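Local coordinates for regulator of polyketide synthase expression (Bifidobacterium adolescentis, PDB 3ONQ), which is of unknown detailed function but probably regulates transcription, binding DNA through a PucR-type C-terminal helix-turn-helix domain, at residues B[56-61]-B[125-130]; B[83-88]-B[100-105]; B[94-99]-B[138-143]. All coordinates share one frame; numbering follows the deposited sequence.

Contact 1 of 3, residues B[56-61]-B[125-130]; sequences CFAIGG and YLSPVR. With SO4 (sulfate ion), chain P; SO4 (sulfate ion), chain O.
Cys56 pairs with Arg130 through two backbone bonds, Cys56 N to Arg130 O at 2.8 Å and Arg130 N to Cys56 O at 2.7 Å. The Arg130 side chain turns away from this pair. Its NH1 donates to O1 of one sulfate at 3.0 Å, near the guanidinium plane, and more weakly to O4 of a second, while NH2 forms a salt bridge with Glu142 of helix 132-149. With Arg130 replaced by an alanine, Glu142 would probably lose its charged mate and the sulfate oxygen its NH1 donor. Between Phe57, opposite Val129, and Ala58, opposite Ser127, the register slips by one residue. Phe57 CB packs on Ser127 OG and Pro128 O, and the ring leads away toward helix 107-114, Phe57 CD1 lying obliquely 4.1 Å from Leu126 CD1. The slip is bridged at Ala58, whose N donates to Ser127 OG at 2.8 Å (160°), a hydroxyl standing in for a strand carbonyl. Ser127 OG lies between its own backbone N and carbonyl carbon (chi1 87°), from where it also donates to Pro128 O. Strand 55-61 is the middle strand of the sheet of the alpha-beta-alpha sandwich and 124-131 its neighbour: Phe57, Ile59 and Leu126 face one helical layer, Cys56, Tyr125 and Arg130 the other. Ala58 O accepts from Ser127 N, restoring the ladder. Ile59 and Leu126 form a non-hydrogen-bonded pair, CG1 of the isoleucine meeting CD1 of the leucine at 3.6 Å. Gly60 and Tyr125 are hydrogen-bonded in both directions, Tyr125 N 2.8 Å from Gly60 O; the Tyr125 hydroxyl bonds to Ala162 O.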
ATOM      1  N   CYS B  56     -15.936  -7.511   9.676  1.00 27.89           N
ATOM      2  CA  CYS B  56     -17.091  -6.713   9.321  1.00 24.62           C
ATOM      3  C   CYS B  56     -17.632  -7.186   7.981  1.00 28.19           C
ATOM      4  O   CYS B  56     -16.952  -7.927   7.265  1.00 25.39           O
ATOM      5  CB  CYS B  56     -16.696  -5.229   9.232  1.00 24.09           C
ATOM      6  SG  CYS B  56     -15.489  -4.855   7.897  1.00 30.12           S
ATOM      7  N   PHE B  57     -18.845  -6.744   7.650  1.00 27.07           N
ATOM      8  CA  PHE B  57     -19.438  -6.990   6.343  1.00 25.28           C
ATOM      9  C   PHE B  57     -20.444  -5.884   6.110  1.00 29.90           C
ATOM     10  O   PHE B  57     -20.808  -5.163   7.043  1.00 25.88           O
ATOM     11  CB  PHE B  57     -20.126  -8.363   6.281  1.00 22.24           C
ATOM     12  CG  PHE B  57     -21.217  -8.544   7.305  1.00 26.25           C
ATOM     13  CD1 PHE B  57     -22.514  -8.128   7.039  1.00 25.80           C
ATOM     14  CD2 PHE B  57     -20.948  -9.137   8.527  1.00 26.80           C
ATOM     15  CE1 PHE B  57     -23.521  -8.292   7.982  1.00 25.46           C
ATOM     16  CE2 PHE B  57     -21.950  -9.309   9.473  1.00 31.66           C
ATOM     17  CZ  PHE B  57     -23.241  -8.878   9.205  1.00 21.87           C
ATOM     18  N   ALA B  58     -20.900  -5.755   4.872  1.00 21.71           N
ATOM     19  CA  ALA B  58     -21.797  -4.668   4.528  1.00 20.73           C
ATOM     20  C   ALA B  58     -23.060  -5.181   3.847  1.00 21.85           C
ATOM     21  O   ALA B  58     -23.042  -6.208   3.160  1.00 24.46           O
ATOM     22  CB  ALA B  58     -21.072  -3.653   3.631  1.00 18.81           C
ATOM     23  N   ILE B  59     -24.154  -4.459   4.054  1.00 22.54           N
ATOM     24  CA  ILE B  59     -25.410  -4.733   3.381  1.00 23.96           C
ATOM     25  C   ILE B  59     -25.870  -3.411   2.815  1.00 29.34           C
ATOM     26  O   ILE B  59     -25.730  -2.371   3.477  1.00 24.75           O
ATOM     27  CB  ILE B  59     -26.482  -5.231   4.363  1.00 28.79           C
ATOM     28  CG1 ILE B  59     -26.025  -6.513   5.049  1.00 32.67           C
ATOM     29  CG2 ILE B  59     -27.796  -5.481   3.634  1.00 25.21           C
ATOM     30  CD1 ILE B  59     -27.009  -7.026   6.119  1.00 36.32           C
ATOM     31  N   GLY B  60     -26.407  -3.428   1.598  1.00 23.31           N
ATOM     32  CA  GLY B  60     -26.859  -2.199   0.975  1.00 19.92           C
ATOM     33  C   GLY B  60     -28.037  -2.446   0.055  1.00 27.46           C
ATOM     34  O   GLY B  60     -28.175  -3.528  -0.518  1.00 25.10           O
ATOM     35  N   GLY B  61     -28.891  -1.435  -0.077  1.00 24.23           N
ATOM     36  CA  GLY B  61     -30.031  -1.484  -0.972  1.00 24.29           C
ATOM     37  C   GLY B  61     -30.825  -0.206  -0.799  1.00 33.34           C
ATOM     38  O   GLY B  61     -30.313   0.775  -0.264  1.00 28.56           O
ATOM     39  N   TYR B 125     -27.666  -6.011  -1.771  1.00 25.97           N
ATOM     40  CA  TYR B 125     -26.370  -6.694  -1.849  1.00 24.91           C
ATOM     41  C   TYR B 125     -25.771  -6.987  -0.472  1.00 25.81           C
ATOM     42  O   TYR B 125     -25.774  -6.125   0.406  1.00 26.34           O
ATOM     43  CB  TYR B 125     -25.379  -5.870  -2.676  1.00 21.35           C
ATOM     44  CG  TYR B 125     -24.005  -6.503  -2.780  1.00 22.87           C
ATOM     45  CD1 TYR B 125     -23.723  -7.410  -3.783  1.00 21.40           C
ATOM     46  CD2 TYR B 125     -22.998  -6.214  -1.850  1.00 20.02           C
ATOM     47  CE1 TYR B 125     -22.467  -8.006  -3.886  1.00 24.47           C
ATOM     48  CE2 TYR B 125     -21.727  -6.803  -1.955  1.00 23.57           C
ATOM     49  CZ  TYR B 125     -21.477  -7.701  -2.978  1.00 23.94           C
ATOM     50  OH  TYR B 125     -20.249  -8.310  -3.112  1.00 20.71           O
ATOM     51  N   LEU B 126     -25.257  -8.204  -0.301  1.00 19.74           N
ATOM     52  CA  LEU B 126     -24.606  -8.634   0.938  1.00 20.26           C
ATOM     53  C   LEU B 126     -23.135  -8.924   0.663  1.00 24.93           C
ATOM     54  O   LEU B 126     -22.831  -9.755  -0.178  1.00 26.37           O
ATOM     55  CB  LEU B 126     -25.283  -9.908   1.480  1.00 25.22           C
ATOM     56  CG  LEU B 126     -24.619 -10.567   2.706  1.00 27.36           C
ATOM     57  CD1 LEU B 126     -24.621  -9.620   3.905  1.00 23.84           C
ATOM     58  CD2 LEU B 126     -25.262 -11.904   3.101  1.00 26.31           C
ATOM     59  N   SER B 127     -22.219  -8.248   1.355  1.00 26.57           N
ATOM     60  CA  SER B 127     -20.789  -8.420   1.067  1.00 25.07           C
ATOM     61  C   SER B 127     -20.193  -9.606   1.809  1.00 25.59           C
ATOM     62  O   SER B 127     -20.757 -10.062   2.792  1.00 20.65           O
ATOM     63  CB  SER B 127     -19.999  -7.169   1.460  1.00 25.54           C
ATOM     64  OG  SER B 127     -19.612  -7.226   2.824  1.00 22.17           O
ATOM     65  N   PRO B 128     -19.030 -10.100   1.349  1.00 27.41           N
ATOM     66  CA  PRO B 128     -18.279 -11.080   2.137  1.00 28.95           C
ATOM     67  C   PRO B 128     -17.767 -10.450   3.436  1.00 33.28           C
ATOM     68  O   PRO B 128     -17.794  -9.221   3.597  1.00 25.29           O
ATOM     69  CB  PRO B 128     -17.085 -11.431   1.229  1.00 33.47           C
ATOM     70  CG  PRO B 128     -17.476 -10.967  -0.140  1.00 32.80           C
ATOM     71  CD  PRO B 128     -18.365  -9.787   0.069  1.00 27.95           C
ATOM     72  N   VAL B 129     -17.304 -11.285   4.357  1.00 29.74           N
ATOM     73  CA  VAL B 129     -16.666 -10.788   5.579  1.00 27.61           C
ATOM     74  C   VAL B 129     -15.295 -10.228   5.212  1.00 31.26           C
ATOM     75  O   VAL B 129     -14.591 -10.791   4.372  1.00 31.56           O
ATOM     76  CB  VAL B 129     -16.516 -11.898   6.640  1.00 35.48           C
ATOM     77  CG1 VAL B 129     -15.792 -11.372   7.888  1.00 32.96           C
ATOM     78  CG2 VAL B 129     -17.872 -12.442   7.030  1.00 35.73           C
ATOM     79  N   ARG B 130     -14.930  -9.099   5.816  1.00 30.58           N
ATOM     80  CA  ARG B 130     -13.626  -8.486   5.575  1.00 29.28           C
ATOM     81  C   ARG B 130     -13.049  -8.062   6.930  1.00 29.28           C
ATOM     82  O   ARG B 130     -13.781  -7.991   7.921  1.00 28.61           O
ATOM     83  CB  ARG B 130     -13.753  -7.287   4.629  1.00 25.58           C
ATOM     84  CG  ARG B 130     -14.482  -7.580   3.328  1.00 32.38           C
ATOM     85  CD  ARG B 130     -13.518  -7.704   2.164  1.00 32.36           C
ATOM     86  NE  ARG B 130     -14.182  -7.983   0.893  1.00 27.91           N
ATOM     87  CZ  ARG B 130     -13.851  -8.999   0.103  1.00 30.74           C
ATOM     88  NH1 ARG B 130     -12.877  -9.828   0.469  1.00 30.58           N
ATOM     89  NH2 ARG B 130     -14.488  -9.198  -1.043  1.00 23.46           N
TER
HETATM   90  S   SO4 P 262      -9.970  -9.256   3.734  1.00 49.20           S
HETATM   91  O1  SO4 P 262     -10.850  -9.768   2.679  1.00 48.12           O
HETATM   92  O2  SO4 P 262      -9.961 -10.190   4.859  1.00 55.73           O
HETATM   93  O3  SO4 P 262      -8.615  -9.131   3.208  1.00 60.96           O
HETATM   94  O4  SO4 P 262     -10.439  -7.954   4.196  1.00 50.34           O
HETATM   95  S   SO4 O 261     -10.479 -12.186  -2.461  1.00 97.43           S
HETATM   96  O1  SO4 O 261     -11.714 -12.967  -2.521  1.00 95.93           O
HETATM   97  O2  SO4 O 261      -9.483 -12.900  -1.668  1.00104.60           O
HETATM   98  O3  SO4 O 261      -9.943 -11.983  -3.805  1.00 97.25           O
HETATM   99  O4  SO4 O 261     -10.761 -10.894  -1.841  1.00 96.18           O

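Contact 2 of 3, residues B[83-88]-B[100-105]; sequences GEHVVI and CQMGAV
The carbonyl oxygen of His85 is gripped twice: Cys100 N donates to His85 O at 3.1 Å in an almost straight bond (175°), and a water donates to the same His85 O at 2.8 Å. That water gives its other proton to Cys100 O, 2.9 Å away, so both polar atoms of the Cys100 backbone are tied to one carbonyl, directly or through the solvent molecule. The Cys100 amide is tilted 34° from the carbonyl plane. The pair sits at the open end of the beta hairpin formed by strands 86-91 and 94-100, where the two chains begin to part. Side chains follow the backbone here, with CB of Cys100 3.7 Å from CB of His85 and near the plane of the imidazole, at its edge. Beyond it comes Met102, present as selenomethionine. Its CG lies between the backbone N and carbonyl carbon (chi1 57°), and the chain bends at its last torsion, so that the Met102 side chain crosses those of His85 and Glu84 at roughly right angles. Met102 SE is 4.0 Å from His85 CD2, an oblique approach to the ring. Glu84, poorly ordered, brings Glu84 CG to 3.7 Å from Met102 SE. A type II' turn from Met102 to Val105, closed by Val105 N to Met102 O, swings the chain back, and CG2 of Val105 comes within 3.6 Å of Gly83 N, a close fit to a residue without a side chain. The His85 ring also meets Trp50, and a sulfate, probably from the crystallisation liquor, lies beside it and would probably favour a protonated imidazole in the crystal, whereas the join itself relies on one doubly bonded carbonyl oxygen and van der Waals contacts.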
ATOM      1  N   GLY B  83     -24.731  -7.457  18.718  1.00 35.55           N
ATOM      2  CA  GLY B  83     -23.691  -6.571  18.223  1.00 37.48           C
ATOM      3  C   GLY B  83     -23.868  -5.173  18.774  1.00 38.65           C
ATOM      4  O   GLY B  83     -24.920  -4.846  19.310  1.00 43.41           O
ATOM      5  N   GLU B  84     -22.849  -4.338  18.642  1.00 42.00           N
ATOM      6  CA  GLU B  84     -22.961  -2.967  19.131  1.00 46.23           C
ATOM      7  C   GLU B  84     -22.377  -1.915  18.194  1.00 45.39           C
ATOM      8  O   GLU B  84     -22.341  -0.736  18.530  1.00 51.29           O
ATOM      9  CB  GLU B  84     -22.335  -2.842  20.512  1.00 56.94           C
ATOM     10  CG  GLU B  84     -21.118  -3.706  20.735  1.00 65.82           C
ATOM     11  CD  GLU B  84     -20.738  -3.749  22.197  1.00 78.34           C
ATOM     12  OE1 GLU B  84     -21.217  -2.876  22.953  1.00 82.51           O
ATOM     13  OE2 GLU B  84     -19.976  -4.651  22.596  1.00 82.04           O
ATOM     14  N   HIS B  85     -21.914  -2.341  17.026  1.00 32.12           N
ATOM     15  CA  HIS B  85     -21.380  -1.394  16.055  1.00 34.51           C
ATOM     16  C   HIS B  85     -21.967  -1.645  14.683  1.00 35.60           C
ATOM     17  O   HIS B  85     -21.893  -2.761  14.164  1.00 29.08           O
ATOM     18  CB  HIS B  85     -19.861  -1.504  15.987  1.00 36.17           C
ATOM     19  CG  HIS B  85     -19.200  -1.426  17.325  1.00 44.04           C
ATOM     20  ND1 HIS B  85     -19.332  -0.333  18.155  1.00 45.17           N
ATOM     21  CD2 HIS B  85     -18.412  -2.309  17.986  1.00 46.99           C
ATOM     22  CE1 HIS B  85     -18.651  -0.543  19.267  1.00 49.37           C
ATOM     23  NE2 HIS B  85     -18.082  -1.733  19.190  1.00 52.77           N
ATOM     24  N   VAL B  86     -22.575  -0.608  14.116  1.00 30.88           N
ATOM     25  CA  VAL B  86     -22.929  -0.610  12.711  1.00 31.95           C
ATOM     26  C   VAL B  86     -22.850   0.825  12.172  1.00 37.62           C
ATOM     27  O   VAL B  86     -23.514   1.734  12.677  1.00 40.67           O
ATOM     28  CB  VAL B  86     -24.303  -1.284  12.457  1.00 32.63           C
ATOM     29  CG1 VAL B  86     -25.391  -0.581  13.217  1.00 34.67           C
ATOM     30  CG2 VAL B  86     -24.620  -1.328  10.959  1.00 36.46           C
ATOM     31  N   VAL B  87     -21.987   1.027  11.180  1.00 31.97           N
ATOM     32  CA  VAL B  87     -21.854   2.322  10.514  1.00 26.32           C
ATOM     33  C   VAL B  87     -22.812   2.380   9.345  1.00 31.66           C
ATOM     34  O   VAL B  87     -22.752   1.538   8.438  1.00 27.57           O
ATOM     35  CB  VAL B  87     -20.424   2.542  10.004  1.00 27.37           C
ATOM     36  CG1 VAL B  87     -20.358   3.780   9.099  1.00 24.07           C
ATOM     37  CG2 VAL B  87     -19.466   2.677  11.196  1.00 28.43           C
ATOM     38  N   ILE B  88     -23.698   3.370   9.370  1.00 29.45           N
ATOM     39  CA  ILE B  88     -24.742   3.491   8.359  1.00 27.86           C
ATOM     40  C   ILE B  88     -24.599   4.804   7.622  1.00 34.68           C
ATOM     41  O   ILE B  88     -24.324   5.834   8.233  1.00 29.14           O
ATOM     42  CB  ILE B  88     -26.137   3.416   9.001  1.00 29.94           C
ATOM     43  CG1 ILE B  88     -26.285   2.094   9.760  1.00 27.17           C
ATOM     44  CG2 ILE B  88     -27.240   3.589   7.947  1.00 25.50           C
ATOM     45  CD1 ILE B  88     -27.672   1.851  10.313  1.00 31.57           C
ATOM     46  N   CYS B 100     -20.259  -4.614  12.373  1.00 24.27           N
ATOM     47  CA  CYS B 100     -19.131  -5.288  12.985  1.00 24.92           C
ATOM     48  C   CYS B 100     -19.539  -6.734  13.254  1.00 28.30           C
ATOM     49  O   CYS B 100     -20.595  -6.997  13.833  1.00 29.59           O
ATOM     50  CB  CYS B 100     -18.708  -4.596  14.290  1.00 27.89           C
ATOM     51  SG  CYS B 100     -17.345  -5.458  15.098  1.00 38.27           S
ATOM     52  N   GLN B 101     -18.727  -7.678  12.810  1.00 29.70           N
ATOM     53  CA  GLN B 101     -19.097  -9.067  13.006  1.00 32.60           C
ATOM     54  C   GLN B 101     -18.640  -9.534  14.375  1.00 37.24           C
ATOM     55  O   GLN B 101     -17.454  -9.748  14.609  1.00 46.53           O
ATOM     56  CB  GLN B 101     -18.544  -9.974  11.913  1.00 35.92           C
ATOM     57  CG  GLN B 101     -18.789 -11.451  12.222  1.00 40.51           C
ATOM     58  CD  GLN B 101     -18.280 -12.369  11.143  1.00 41.22           C
ATOM     59  OE1 GLN B 101     -18.931 -12.558  10.114  1.00 43.12           O
ATOM     60  NE2 GLN B 101     -17.110 -12.955  11.371  1.00 36.25           N
HETATM   61  N   MSE B 102     -19.602  -9.667  15.277  1.00 38.35           N
HETATM   62  CA  MSE B 102     -19.353 -10.081  16.647  1.00 40.59           C
HETATM   63  C   MSE B 102     -20.658 -10.648  17.192  1.00 41.76           C
HETATM   64  O   MSE B 102     -21.730 -10.364  16.645  1.00 38.08           O
HETATM   65  CB  MSE B 102     -18.935  -8.876  17.488  1.00 32.89           C
HETATM   66  CG  MSE B 102     -19.962  -7.760  17.456  1.00 40.39           C
HETATM   67 SE   MSE B 102     -19.504  -6.171  18.505  0.69 46.70          SE
HETATM   68  CE  MSE B 102     -19.743  -6.908  20.301  1.00 57.54           C
ATOM     69  N   GLY B 103     -20.570 -11.428  18.269  1.00 39.44           N
ATOM     70  CA  GLY B 103     -21.745 -12.055  18.849  1.00 37.27           C
ATOM     71  C   GLY B 103     -22.426 -12.891  17.784  1.00 35.97           C
ATOM     72  O   GLY B 103     -21.767 -13.680  17.103  1.00 31.85           O
ATOM     73  N   ALA B 104     -23.731 -12.698  17.604  1.00 38.08           N
ATOM     74  CA  ALA B 104     -24.461 -13.442  16.573  1.00 34.60           C
ATOM     75  C   ALA B 104     -24.629 -12.662  15.276  1.00 36.24           C
ATOM     76  O   ALA B 104     -25.367 -13.094  14.387  1.00 38.19           O
ATOM     77  CB  ALA B 104     -25.823 -13.892  17.094  1.00 37.84           C
ATOM     78  N   VAL B 105     -23.964 -11.514  15.163  1.00 30.49           N
ATOM     79  CA  VAL B 105     -24.042 -10.726  13.936  1.00 25.79           C
ATOM     80  C   VAL B 105     -23.163 -11.352  12.863  1.00 29.17           C
ATOM     81  O   VAL B 105     -21.964 -11.087  12.799  1.00 43.27           O
ATOM     82  CB  VAL B 105     -23.597  -9.275  14.148  1.00 28.48           C
ATOM     83  CG1 VAL B 105     -23.786  -8.478  12.848  1.00 31.82           C
ATOM     84  CG2 VAL B 105     -24.374  -8.641  15.292  1.00 26.87           C
TER
HETATM   85  O   HOH W   1     -22.187  -5.258  15.446  1.00 28.67           O

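Contact 3 of 3, residues B[94-99]-B[138-143]; sequences FLLALA and HALRET
Strand 94-99 and helix 138-143 run nearly antiparallel, the axes of these segments making an angle of 153° between their N-to-C directions and approaching to 9.0 Å. Alternate residues of the strand, Leu96 and Leu98, point their side chains at the helix, and Leu140 answers both: its CD2 methyl lies 4.1 Å from CB of Leu96 and 4.1 Å from CB of Leu98, bridging the two. Leu98 carries its CG opposite the backbone nitrogen (chi1 176°), which sends CD1 on to the CB of Ala139 at 4.1 Å. Leu96 instead works along the next helical turn. Its CG rests 3.9 Å from CG2 of Thr143, the two side chains lying alongside each other and pointing in opposing senses, and its CD2 reaches the backbone oxygen of Leu140 at 3.7 Å. Thr143 can offer a methyl to the leucine because its hydroxyl is turned back along the helix: with chi1 at -65°, OG1 donates to Ala139 O at 2.8 Å. The same oxygen accepts Thr143 N, the two donors arriving from opposite faces of the carbonyl plane. This is a helix laid on one face of the sheet of the alpha-beta-alpha sandwich. Ala139 and Thr143 extend the packing onto Ala58 of the adjacent strand, while Leu98 also touches Cys56 and Trp50. All five touching residues are buried, and what meets across the contact is hydrocarbon apart from one backbone oxygen. The interface is therefore held by apolar packing, and the threonine hydroxyl within it is satisfied by its own helix.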
ATOM      1  N   PHE B  94     -29.320   4.827  -2.277  1.00 27.24           N
ATOM      2  CA  PHE B  94     -28.975   3.631  -1.497  1.00 25.76           C
ATOM      3  C   PHE B  94     -28.648   3.938  -0.034  1.00 29.69           C
ATOM      4  O   PHE B  94     -28.061   4.970   0.272  1.00 31.11           O
ATOM      5  CB  PHE B  94     -27.770   2.918  -2.108  1.00 26.48           C
ATOM      6  CG  PHE B  94     -27.932   2.591  -3.556  1.00 30.91           C
ATOM      7  CD1 PHE B  94     -29.008   1.842  -3.993  1.00 34.43           C
ATOM      8  CD2 PHE B  94     -26.995   3.015  -4.480  1.00 33.25           C
ATOM      9  CE1 PHE B  94     -29.153   1.540  -5.327  1.00 35.22           C
ATOM     10  CE2 PHE B  94     -27.138   2.713  -5.814  1.00 32.46           C
ATOM     11  CZ  PHE B  94     -28.218   1.981  -6.235  1.00 26.74           C
ATOM     12  N   LEU B  95     -29.029   3.025   0.856  1.00 29.80           N
ATOM     13  CA  LEU B  95     -28.539   3.027   2.231  1.00 28.62           C
ATOM     14  C   LEU B  95     -27.549   1.876   2.361  1.00 29.55           C
ATOM     15  O   LEU B  95     -27.860   0.747   1.983  1.00 29.36           O
ATOM     16  CB  LEU B  95     -29.693   2.849   3.221  1.00 26.75           C
ATOM     17  CG  LEU B  95     -29.346   2.863   4.714  1.00 33.55           C
ATOM     18  CD1 LEU B  95     -30.473   3.460   5.517  1.00 37.92           C
ATOM     19  CD2 LEU B  95     -29.008   1.452   5.229  1.00 34.62           C
ATOM     20  N   LEU B  96     -26.353   2.166   2.866  1.00 23.96           N
ATOM     21  CA  LEU B  96     -25.341   1.133   3.090  1.00 24.83           C
ATOM     22  C   LEU B  96     -25.069   1.029   4.579  1.00 26.70           C
ATOM     23  O   LEU B  96     -24.981   2.042   5.268  1.00 25.64           O
ATOM     24  CB  LEU B  96     -24.033   1.449   2.355  1.00 26.76           C
ATOM     25  CG  LEU B  96     -23.910   1.109   0.869  1.00 30.30           C
ATOM     26  CD1 LEU B  96     -25.056   1.679   0.084  1.00 26.83           C
ATOM     27  CD2 LEU B  96     -22.574   1.604   0.311  1.00 33.94           C
ATOM     28  N   ALA B  97     -24.941  -0.201   5.064  1.00 20.78           N
ATOM     29  CA  ALA B  97     -24.673  -0.456   6.466  1.00 25.76           C
ATOM     30  C   ALA B  97     -23.489  -1.395   6.586  1.00 27.72           C
ATOM     31  O   ALA B  97     -23.478  -2.480   5.992  1.00 25.91           O
ATOM     32  CB  ALA B  97     -25.894  -1.073   7.139  1.00 22.90           C
ATOM     33  N   LEU B  98     -22.503  -0.972   7.369  1.00 23.67           N
ATOM     34  CA  LEU B  98     -21.331  -1.767   7.659  1.00 26.19           C
ATOM     35  C   LEU B  98     -21.461  -2.282   9.086  1.00 29.82           C
ATOM     36  O   LEU B  98     -21.407  -1.501  10.036  1.00 26.84           O
ATOM     37  CB  LEU B  98     -20.085  -0.900   7.549  1.00 23.38           C
ATOM     38  CG  LEU B  98     -18.770  -1.590   7.913  1.00 29.50           C
ATOM     39  CD1 LEU B  98     -18.316  -2.490   6.769  1.00 23.69           C
ATOM     40  CD2 LEU B  98     -17.714  -0.549   8.236  1.00 34.17           C
ATOM     41  N   ALA B  99     -21.634  -3.591   9.241  1.00 22.64           N
ATOM     42  CA  ALA B  99     -21.802  -4.174  10.572  1.00 25.70           C
ATOM     43  C   ALA B  99     -20.511  -4.791  11.088  1.00 30.25           C
ATOM     44  O   ALA B  99     -19.755  -5.423  10.341  1.00 30.27           O
ATOM     45  CB  ALA B  99     -22.919  -5.219  10.567  1.00 25.64           C
ATOM     46  N   HIS B 138     -13.226  -1.851   1.716  1.00 18.13           N
ATOM     47  CA  HIS B 138     -13.503  -2.839   0.681  1.00 23.97           C
ATOM     48  C   HIS B 138     -14.981  -3.266   0.668  1.00 22.66           C
ATOM     49  O   HIS B 138     -15.620  -3.291  -0.386  1.00 27.09           O
ATOM     50  CB  HIS B 138     -12.603  -4.071   0.884  1.00 26.43           C
ATOM     51  CG  HIS B 138     -12.633  -5.035  -0.257  1.00 32.68           C
ATOM     52  ND1 HIS B 138     -11.752  -6.089  -0.374  1.00 28.00           N
ATOM     53  CD2 HIS B 138     -13.445  -5.106  -1.347  1.00 30.28           C
ATOM     54  CE1 HIS B 138     -12.011  -6.760  -1.482  1.00 27.92           C
ATOM     55  NE2 HIS B 138     -13.035  -6.183  -2.089  1.00 24.48           N
ATOM     56  N   ALA B 139     -15.515  -3.617   1.834  1.00 23.46           N
ATOM     57  CA  ALA B 139     -16.906  -4.058   1.947  1.00 23.04           C
ATOM     58  C   ALA B 139     -17.875  -2.982   1.470  1.00 26.13           C
ATOM     59  O   ALA B 139     -18.809  -3.251   0.713  1.00 24.33           O
ATOM     60  CB  ALA B 139     -17.232  -4.469   3.401  1.00 19.70           C
ATOM     61  N   LEU B 140     -17.667  -1.754   1.919  1.00 21.46           N
ATOM     62  CA  LEU B 140     -18.542  -0.669   1.497  1.00 25.12           C
ATOM     63  C   LEU B 140     -18.440  -0.371  -0.009  1.00 24.80           C
ATOM     64  O   LEU B 140     -19.443  -0.110  -0.666  1.00 22.68           O
ATOM     65  CB  LEU B 140     -18.281   0.586   2.325  1.00 25.06           C
ATOM     66  CG  LEU B 140     -18.824   0.481   3.757  1.00 22.65           C
ATOM     67  CD1 LEU B 140     -18.309   1.622   4.653  1.00 18.26           C
ATOM     68  CD2 LEU B 140     -20.336   0.494   3.718  1.00 19.39           C
ATOM     69  N   ARG B 141     -17.235  -0.405  -0.554  1.00 20.33           N
ATOM     70  CA  ARG B 141     -17.073  -0.102  -1.963  1.00 18.57           C
ATOM     71  C   ARG B 141     -17.614  -1.219  -2.873  1.00 22.27           C
ATOM     72  O   ARG B 141     -18.309  -0.941  -3.843  1.00 23.41           O
ATOM     73  CB  ARG B 141     -15.623   0.258  -2.283  1.00 20.84           C
ATOM     74  CG  ARG B 141     -15.252   1.657  -1.781  1.00 26.81           C
ATOM     75  CD  ARG B 141     -13.806   2.026  -2.079  1.00 27.32           C
ATOM     76  NE  ARG B 141     -13.484   2.040  -3.505  1.00 21.66           N
ATOM     77  CZ  ARG B 141     -13.621   3.103  -4.296  1.00 26.76           C
ATOM     78  NH1 ARG B 141     -14.090   4.242  -3.804  1.00 33.32           N
ATOM     79  NH2 ARG B 141     -13.290   3.031  -5.580  1.00 22.16           N
ATOM     80  N   GLU B 142     -17.330  -2.478  -2.560  1.00 21.12           N
ATOM     81  CA  GLU B 142     -17.877  -3.547  -3.395  1.00 24.47           C
ATOM     82  C   GLU B 142     -19.397  -3.521  -3.336  1.00 23.85           C
ATOM     83  O   GLU B 142     -20.075  -3.864  -4.316  1.00 25.71           O
ATOM     84  CB  GLU B 142     -17.322  -4.927  -3.018  1.00 19.59           C
ATOM     85  CG  GLU B 142     -17.712  -5.434  -1.625  1.00 18.24           C
ATOM     86  CD  GLU B 142     -16.808  -6.580  -1.167  1.00 24.99           C
ATOM     87  OE1 GLU B 142     -16.307  -7.336  -2.024  1.00 26.63           O
ATOM     88  OE2 GLU B 142     -16.577  -6.717   0.050  1.00 26.64           O
ATOM     89  N   THR B 143     -19.934  -3.097  -2.193  1.00 21.12           N
ATOM     90  CA  THR B 143     -21.382  -2.974  -2.038  1.00 22.68           C
ATOM     91  C   THR B 143     -21.908  -1.830  -2.910  1.00 25.27           C
ATOM     92  O   THR B 143     -22.853  -2.004  -3.681  1.00 26.60           O
ATOM     93  CB  THR B 143     -21.787  -2.772  -0.572  1.00 19.42           C
ATOM     94  OG1 THR B 143     -21.446  -3.945   0.181  1.00 22.13           O
ATOM     95  CG2 THR B 143     -23.289  -2.535  -0.454  1.00 19.58           C
TER

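From the N terminus, strand 55-61 comes first, and contact 1 later joins it to strand 124-131, closing the longest of the three loops. Nested inside that loop, contact 2 ties the approach to strand 86-91 to the chain leaving strand 94-100, across the open end of their hairpin. Contact 3 starts on strand 94-100 and ends on helix 132-149, beyond contact 1, and so crosses both others along the chain. Strand 94-100 bonds to 86-91 on one flank and to 55-61 on the other, which places all three contacts on one sheet. The Phe57 ring touches Val105, linking contacts 1 and 2, while the strand pairing of Ile59 with Ala97 couples contacts 1 and 3.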